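Local coordinates for protein auracyanin-A (Chloroflexus aurantiacus, PDB 2AAN) that carries electrons through a single bound copper ion, probably as a soluble acceptor for the membrane-bound alternative complex III of this photosynthetic bacterium, at residues 57-62 / 83-88; 45-50 / 107-112. All blocks are in the same frame, centred on the assembly; numbering follows the deposited sequence.

Interaction 1 of 2, residues 57-62 / 83-88. With CU (copper (II) ion), chain B.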
loop_
_atom_site.group_PDB
_atom_site.type_symbol
_atom_site.label_atom_id
_atom_site.label_comp_id
_atom_site.label_asym_id
_atom_site.label_seq_id
_atom_site.Cartn_x
_atom_site.Cartn_y
_atom_site.Cartn_z
ATOM N N GLN A 57 0.982 -11.752 -6.268
ATOM C CA GLN A 57 0.037 -11.064 -5.401
ATOM C C GLN A 57 0.698 -9.774 -4.982
ATOM O O GLN A 57 1.898 -9.717 -4.889
ATOM C CB GLN A 57 -0.390 -11.911 -4.171
ATOM C CG GLN A 57 0.698 -12.734 -3.577
ATOM C CD GLN A 57 0.286 -13.526 -2.387
ATOM O OE1 GLN A 57 -0.831 -13.411 -1.888
ATOM N NE2 GLN A 57 1.212 -14.339 -1.901
ATOM N N HIS A 58 -0.103 -8.752 -4.730
ATOM C CA HIS A 58 0.379 -7.481 -4.211
ATOM C C HIS A 58 -0.668 -6.885 -3.277
ATOM O O HIS A 58 -1.872 -7.105 -3.441
ATOM C CB HIS A 58 0.549 -6.461 -5.327
ATOM C CG HIS A 58 1.623 -6.782 -6.327
ATOM N ND1 HIS A 58 2.964 -6.790 -6.012
ATOM C CD2 HIS A 58 1.543 -7.103 -7.645
ATOM C CE1 HIS A 58 3.667 -7.098 -7.091
ATOM N NE2 HIS A 58 2.828 -7.264 -8.107
ATOM N N ASN A 59 -0.202 -5.987 -2.430
ATOM C CA ASN A 59 -1.107 -5.081 -1.736
ATOM C C ASN A 59 -0.551 -3.664 -1.723
ATOM O O ASN A 59 0.533 -3.403 -2.259
ATOM C CB ASN A 59 -1.484 -5.610 -0.335
ATOM C CG ASN A 59 -0.295 -5.848 0.568
ATOM O OD1 ASN A 59 0.737 -5.257 0.377
ATOM N ND2 ASN A 59 -0.445 -6.731 1.574
ATOM N N TRP A 60 -1.342 -2.755 -1.177
ATOM C CA TRP A 60 -0.980 -1.321 -1.044
ATOM C C TRP A 60 -1.326 -0.963 0.368
ATOM O O TRP A 60 -2.497 -0.954 0.708
ATOM C CB TRP A 60 -1.780 -0.457 -2.009
ATOM C CG TRP A 60 -1.433 1.003 -1.991
ATOM C CD1 TRP A 60 -0.586 1.633 -2.828
ATOM C CD2 TRP A 60 -2.004 2.017 -1.154
ATOM N NE1 TRP A 60 -0.506 2.980 -2.512
ATOM C CE2 TRP A 60 -1.392 3.246 -1.505
ATOM C CE3 TRP A 60 -2.928 2.007 -0.117
ATOM C CZ2 TRP A 60 -1.676 4.442 -0.852
ATOM C CZ3 TRP A 60 -3.211 3.199 0.531
ATOM C CH2 TRP A 60 -2.610 4.403 0.144
ATOM N N ILE A 61 -0.292 -0.737 1.172
ATOM C CA ILE A 61 -0.440 -0.457 2.585
ATOM C C ILE A 61 0.195 0.899 2.899
ATOM O O ILE A 61 1.384 1.117 2.651
ATOM C CB ILE A 61 0.245 -1.548 3.441
ATOM C CG1 ILE A 61 -0.171 -2.968 3.007
ATOM C CG2 ILE A 61 0.027 -1.326 4.933
ATOM C CD1 ILE A 61 -1.645 -3.343 3.052
ATOM N N LEU A 62 -0.598 1.784 3.480
ATOM C CA LEU A 62 -0.140 3.100 3.883
ATOM C C LEU A 62 0.263 3.092 5.317
ATOM O O LEU A 62 -0.548 2.791 6.191
ATOM C CB LEU A 62 -1.256 4.113 3.710
ATOM C CG LEU A 62 -0.962 5.574 4.001
ATOM C CD1 LEU A 62 0.145 6.107 3.108
ATOM C CD2 LEU A 62 -2.200 6.365 3.761
ATOM N N ALA A 83 -3.788 -14.954 4.743
ATOM C CA ALA A 83 -5.102 -14.731 5.315
ATOM C C ALA A 83 -5.149 -13.463 6.197
ATOM O O ALA A 83 -6.220 -12.921 6.412
ATOM C CB ALA A 83 -5.560 -15.951 6.081
ATOM N N ALA A 84 -3.989 -13.001 6.671
ATOM C CA ALA A 84 -3.831 -11.748 7.411
ATOM C C ALA A 84 -3.248 -10.652 6.532
ATOM O O ALA A 84 -2.685 -9.676 7.044
ATOM C CB ALA A 84 -2.914 -11.956 8.587
ATOM N N ASN A 85 -3.338 -10.837 5.215
ATOM C CA ASN A 85 -2.841 -9.865 4.249
ATOM C C ASN A 85 -1.356 -9.619 4.464
ATOM O O ASN A 85 -0.879 -8.528 4.226
ATOM C CB ASN A 85 -3.644 -8.543 4.358
ATOM C CG ASN A 85 -3.583 -7.653 3.063
ATOM O OD1 ASN A 85 -3.025 -8.031 2.030
ATOM N ND2 ASN A 85 -4.180 -6.471 3.146
ATOM N N TYR A 86 -0.615 -10.640 4.901
ATOM C CA TYR A 86 0.810 -10.472 5.201
ATOM C C TYR A 86 1.009 -9.219 6.030
ATOM O O TYR A 86 1.900 -8.417 5.755
ATOM C CB TYR A 86 1.646 -10.409 3.923
ATOM C CG TYR A 86 1.556 -11.674 3.087
ATOM C CD1 TYR A 86 0.771 -11.718 1.958
ATOM C CD2 TYR A 86 2.251 -12.828 3.444
ATOM C CE1 TYR A 86 0.694 -12.874 1.179
ATOM C CE2 TYR A 86 2.178 -14.001 2.668
ATOM C CZ TYR A 86 1.380 -13.999 1.534
ATOM O OH TYR A 86 1.286 -15.141 0.764
ATOM N N LEU A 87 0.182 -9.059 7.056
ATOM C CA LEU A 87 0.283 -7.890 7.936
ATOM C C LEU A 87 0.108 -8.278 9.385
ATOM O O LEU A 87 -0.527 -9.283 9.689
ATOM C CB LEU A 87 -0.813 -6.888 7.593
ATOM C CG LEU A 87 -0.589 -5.985 6.396
ATOM C CD1 LEU A 87 -1.865 -5.180 6.230
ATOM C CD2 LEU A 87 0.601 -5.077 6.593
ATOM N N PRO A 88 0.682 -7.479 10.287
ATOM C CA PRO A 88 0.406 -7.668 11.714
ATOM C C PRO A 88 -1.000 -7.226 12.100
ATOM O O PRO A 88 -1.564 -6.283 11.509
ATOM C CB PRO A 88 1.430 -6.768 12.391
ATOM C CG PRO A 88 1.689 -5.720 11.419
ATOM C CD PRO A 88 1.579 -6.344 10.044
HETATM CU CU CU B . 3.822 -6.702 -4.140
#

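Interaction 2 of 2, residues 45-50 / 107-112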
loop_
_atom_site.group_PDB
_atom_site.type_symbol
_atom_site.label_atom_id
_atom_site.label_comp_id
_atom_site.label_asym_id
_atom_site.label_seq_id
_atom_site.Cartn_x
_atom_site.Cartn_y
_atom_site.Cartn_z
ATOM N N VAL A 45 -10.107 9.587 -0.058
ATOM C CA VAL A 45 -9.292 8.982 -1.108
ATOM C C VAL A 45 -9.679 7.512 -1.249
ATOM O O VAL A 45 -9.690 6.775 -0.258
ATOM C CB VAL A 45 -7.771 9.011 -0.758
ATOM C CG1 VAL A 45 -6.923 8.442 -1.967
ATOM C CG2 VAL A 45 -7.331 10.401 -0.369
ATOM N N THR A 46 -10.078 7.115 -2.456
ATOM C CA THR A 46 -10.232 5.719 -2.802
ATOM C C THR A 46 -9.005 5.353 -3.657
ATOM O O THR A 46 -8.781 5.922 -4.714
ATOM C CB THR A 46 -11.564 5.421 -3.556
ATOM O OG1 THR A 46 -12.698 5.771 -2.723
ATOM C CG2 THR A 46 -11.640 3.921 -3.921
ATOM N N ILE A 47 -8.189 4.448 -3.154
ATOM C CA ILE A 47 -7.122 3.841 -3.950
ATOM C C ILE A 47 -7.691 2.622 -4.662
ATOM O O ILE A 47 -8.272 1.732 -4.039
ATOM C CB ILE A 47 -5.908 3.442 -3.061
ATOM C CG1 ILE A 47 -5.276 4.687 -2.420
ATOM C CG2 ILE A 47 -4.913 2.611 -3.876
ATOM C CD1 ILE A 47 -4.451 5.497 -3.328
ATOM N N ARG A 48 -7.623 2.662 -5.972
ATOM C CA ARG A 48 -8.007 1.557 -6.804
ATOM C C ARG A 48 -6.715 0.957 -7.355
ATOM O O ARG A 48 -6.082 1.504 -8.246
ATOM C CB ARG A 48 -8.927 2.045 -7.912
ATOM C CG ARG A 48 -9.482 0.939 -8.807
ATOM C CD ARG A 48 -10.510 1.491 -9.797
ATOM N NE ARG A 48 -10.874 0.498 -10.804
ATOM C CZ ARG A 48 -11.772 -0.477 -10.633
ATOM N NH1 ARG A 48 -12.443 -0.614 -9.483
ATOM N NH2 ARG A 48 -12.006 -1.331 -11.630
ATOM N N PHE A 49 -6.317 -0.160 -6.772
ATOM C CA PHE A 49 -5.055 -0.791 -7.058
ATOM C C PHE A 49 -5.276 -1.932 -8.003
ATOM O O PHE A 49 -6.005 -2.859 -7.709
ATOM C CB PHE A 49 -4.446 -1.277 -5.760
ATOM C CG PHE A 49 -3.166 -2.016 -5.921
ATOM C CD1 PHE A 49 -2.127 -1.496 -6.641
ATOM C CD2 PHE A 49 -2.997 -3.261 -5.324
ATOM C CE1 PHE A 49 -0.914 -2.159 -6.756
ATOM C CE2 PHE A 49 -1.796 -3.945 -5.457
ATOM C CZ PHE A 49 -0.749 -3.381 -6.213
ATOM N N LYS A 50 -4.659 -1.814 -9.160
ATOM C CA LYS A 50 -4.801 -2.782 -10.211
ATOM C C LYS A 50 -3.533 -3.619 -10.272
ATOM O O LYS A 50 -2.422 -3.111 -10.531
ATOM C CB LYS A 50 -5.008 -2.081 -11.541
ATOM C CG LYS A 50 -5.330 -3.022 -12.693
ATOM C CD LYS A 50 -5.448 -2.209 -13.994
ATOM C CE LYS A 50 -5.997 -3.046 -15.160
ATOM N NZ LYS A 50 -5.447 -4.435 -15.186
ATOM N N VAL A 107 -8.403 -4.150 -6.627
ATOM C CA VAL A 107 -8.938 -4.009 -5.301
ATOM C C VAL A 107 -9.011 -2.528 -4.956
ATOM O O VAL A 107 -8.403 -1.685 -5.608
ATOM C CB VAL A 107 -8.105 -4.763 -4.272
ATOM C CG1 VAL A 107 -8.008 -6.245 -4.652
ATOM C CG2 VAL A 107 -6.712 -4.173 -4.124
ATOM N N GLU A 108 -9.778 -2.204 -3.929
ATOM C CA GLU A 108 -9.931 -0.804 -3.520
ATOM C C GLU A 108 -9.829 -0.671 -2.044
ATOM O O GLU A 108 -10.276 -1.526 -1.293
ATOM C CB GLU A 108 -11.301 -0.223 -3.920
ATOM C CG GLU A 108 -11.554 -0.187 -5.424
ATOM C CD GLU A 108 -12.812 0.616 -5.800
ATOM O OE1 GLU A 108 -12.730 1.399 -6.784
ATOM O OE2 GLU A 108 -13.866 0.453 -5.121
ATOM N N VAL A 109 -9.281 0.449 -1.630
ATOM C CA VAL A 109 -9.407 0.900 -0.241
ATOM C C VAL A 109 -9.758 2.377 -0.195
ATOM O O VAL A 109 -9.108 3.173 -0.840
ATOM C CB VAL A 109 -8.116 0.645 0.577
ATOM C CG1 VAL A 109 -6.894 1.011 -0.210
ATOM C CG2 VAL A 109 -8.163 1.440 1.887
ATOM N N THR A 110 -10.819 2.730 0.543
ATOM C CA THR A 110 -11.187 4.126 0.773
ATOM C C THR A 110 -10.757 4.537 2.176
ATOM O O THR A 110 -11.020 3.814 3.154
ATOM C CB THR A 110 -12.724 4.331 0.610
ATOM O OG1 THR A 110 -13.133 3.892 -0.696
ATOM C CG2 THR A 110 -13.124 5.757 0.793
ATOM N N PHE A 111 -10.072 5.676 2.284
ATOM C CA PHE A 111 -9.640 6.180 3.590
ATOM C C PHE A 111 -9.687 7.707 3.608
ATOM O O PHE A 111 -9.794 8.345 2.582
ATOM C CB PHE A 111 -8.235 5.676 3.946
ATOM C CG PHE A 111 -7.136 6.208 3.045
ATOM C CD1 PHE A 111 -6.333 7.271 3.442
ATOM C CD2 PHE A 111 -6.867 5.605 1.823
ATOM C CE1 PHE A 111 -5.322 7.748 2.639
ATOM C CE2 PHE A 111 -5.842 6.076 1.017
ATOM C CZ PHE A 111 -5.078 7.141 1.414
ATOM N N THR A 112 -9.703 8.255 4.807
ATOM C CA THR A 112 -9.572 9.680 5.017
ATOM C C THR A 112 -8.088 9.992 5.092
ATOM O O THR A 112 -7.368 9.427 5.915
ATOM C CB THR A 112 -10.216 10.111 6.332
ATOM O OG1 THR A 112 -11.633 9.849 6.278
ATOM C CG2 THR A 112 -9.977 11.614 6.587
#

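Interaction 1 of 2, residues 57-62 / 83-88
N59 and Q57 each hand an amide N-H across to the loop 83-88, while H58 between them turns the other way to the copper. The N59 side chain can be followed outward. Its CB already lies near the amide oxygen of N85, and CG, set between the backbone N and the carbonyl carbon (chi1 58°), aims the amide at the loop. From CG the two ends part. OD1 accepts the backbone N-H of T124, the residue after the copper ligand C123, and N59 ND2 gives a hydrogen to N85 OD1 at 2.9 Å. That bond is almost straight and lies in the amide plane of N59; with the two amide planes 77° apart, the donor arrives well above the carbonyl plane of N85. N85 ND2 in turn bonds S98 O, so N85 is held at both ends of its amide. Asparagine suits both positions, since each must donate and accept through one short, flat group.

On the other side of H58 in sequence, the Q57 chain, extended beyond CG, brings NE2 to Y86 OH, a 2.8 Å hydrogen bond. Its amide stands nearly upright to the ring, and Q57 OE1 lies in the plane of the ring at its edge, 3.5 Å from Y86 CE1. Two residues further along from N59 and N85 the contact turns apolar: I61 CD1 and L87 CD1 meet tip to tip at 3.7 Å. L87 also touches I73 of helix 67-80, and both rest on E97 of strand 94-97.

H58 ND1 binds the copper at 2.1 Å, with C123, H128 and M132 completing the site. A histidine whose flanking asparagine bonds to the backbone just after the cysteine ligand is a recurrent feature of the blue copper site in cupredoxins.

Interaction 2 of 2, residues 45-50 / 107-112
V45 and F111 form a hydrogen-bonded pair of antiparallel strands, V45 N giving its hydrogen to F111 O at 2.9 Å and V45 O receiving F111 N. The I47-V109 and F49-V107 pairs repeat the exchange, making a ladder of six backbone bonds.

The face carrying these six residues is the packed one. F111 has CG between its backbone N and carbonyl carbon (chi1 66°), which lays the ring back over the neighbouring strand: V45 CB stands over one face in a CH-pi contact 4.2 Å from the ring centroid, while I47 CG1 meets the ring edge, 3.8 Å from F111 CE2. Putting an alanine at F111 would probably leave V45 without the ring face beneath its CB and I47 without the edge it meets, opening a gap. V107 CG2 touches the edge of the F49 ring, 4.0 Å from F49 CD2. Beta-branched and aromatic residues suit this side, being bulky and wholly apolar.

The other face is polar and more exposed. T46 OG1 and T110 OG1 share a hydrogen bond of 2.8 Å across a non-hydrogen-bonded pair, where close CA atoms let short hydroxyls meet. Next to them the extended R48 brings NH1 to E108 OE1 at 3.4 Å, a weak, long hydrogen bond within a salt bridge; the oxygen comes in at the guanidinium edge, the two planes almost perpendicular. Arginine and glutamate are long enough to span the surface with their charges in solvent. The chemistry suggests that backbone ladder and apolar face do most of the holding, the ion pair probably adding little.

In the fold
Interaction 1 lies on the chain between the two strands of interaction 2, and their centres are 14 Å apart. They touch in the sandwich interior. F49 CE2 presses on H58 CB at 3.4 Å, so the apolar side of strand 44-50 backs the copper ligand, the F49 side chain lying about 6 Å from the metal at nearest atoms. Further along the strand, W60 CH2 packs against both I47 CG1 and F111 CE2 at 3.7 Å, and L62 CD2 reaches F111 CE1. Residues of 57-62 face two ways: Q57, N59 and I61 meet the loop 83-88, whereas H58, W60 and L62 turn inward to interaction 2, joining 57-62 to the sheet of strands 44-50 and 106-112.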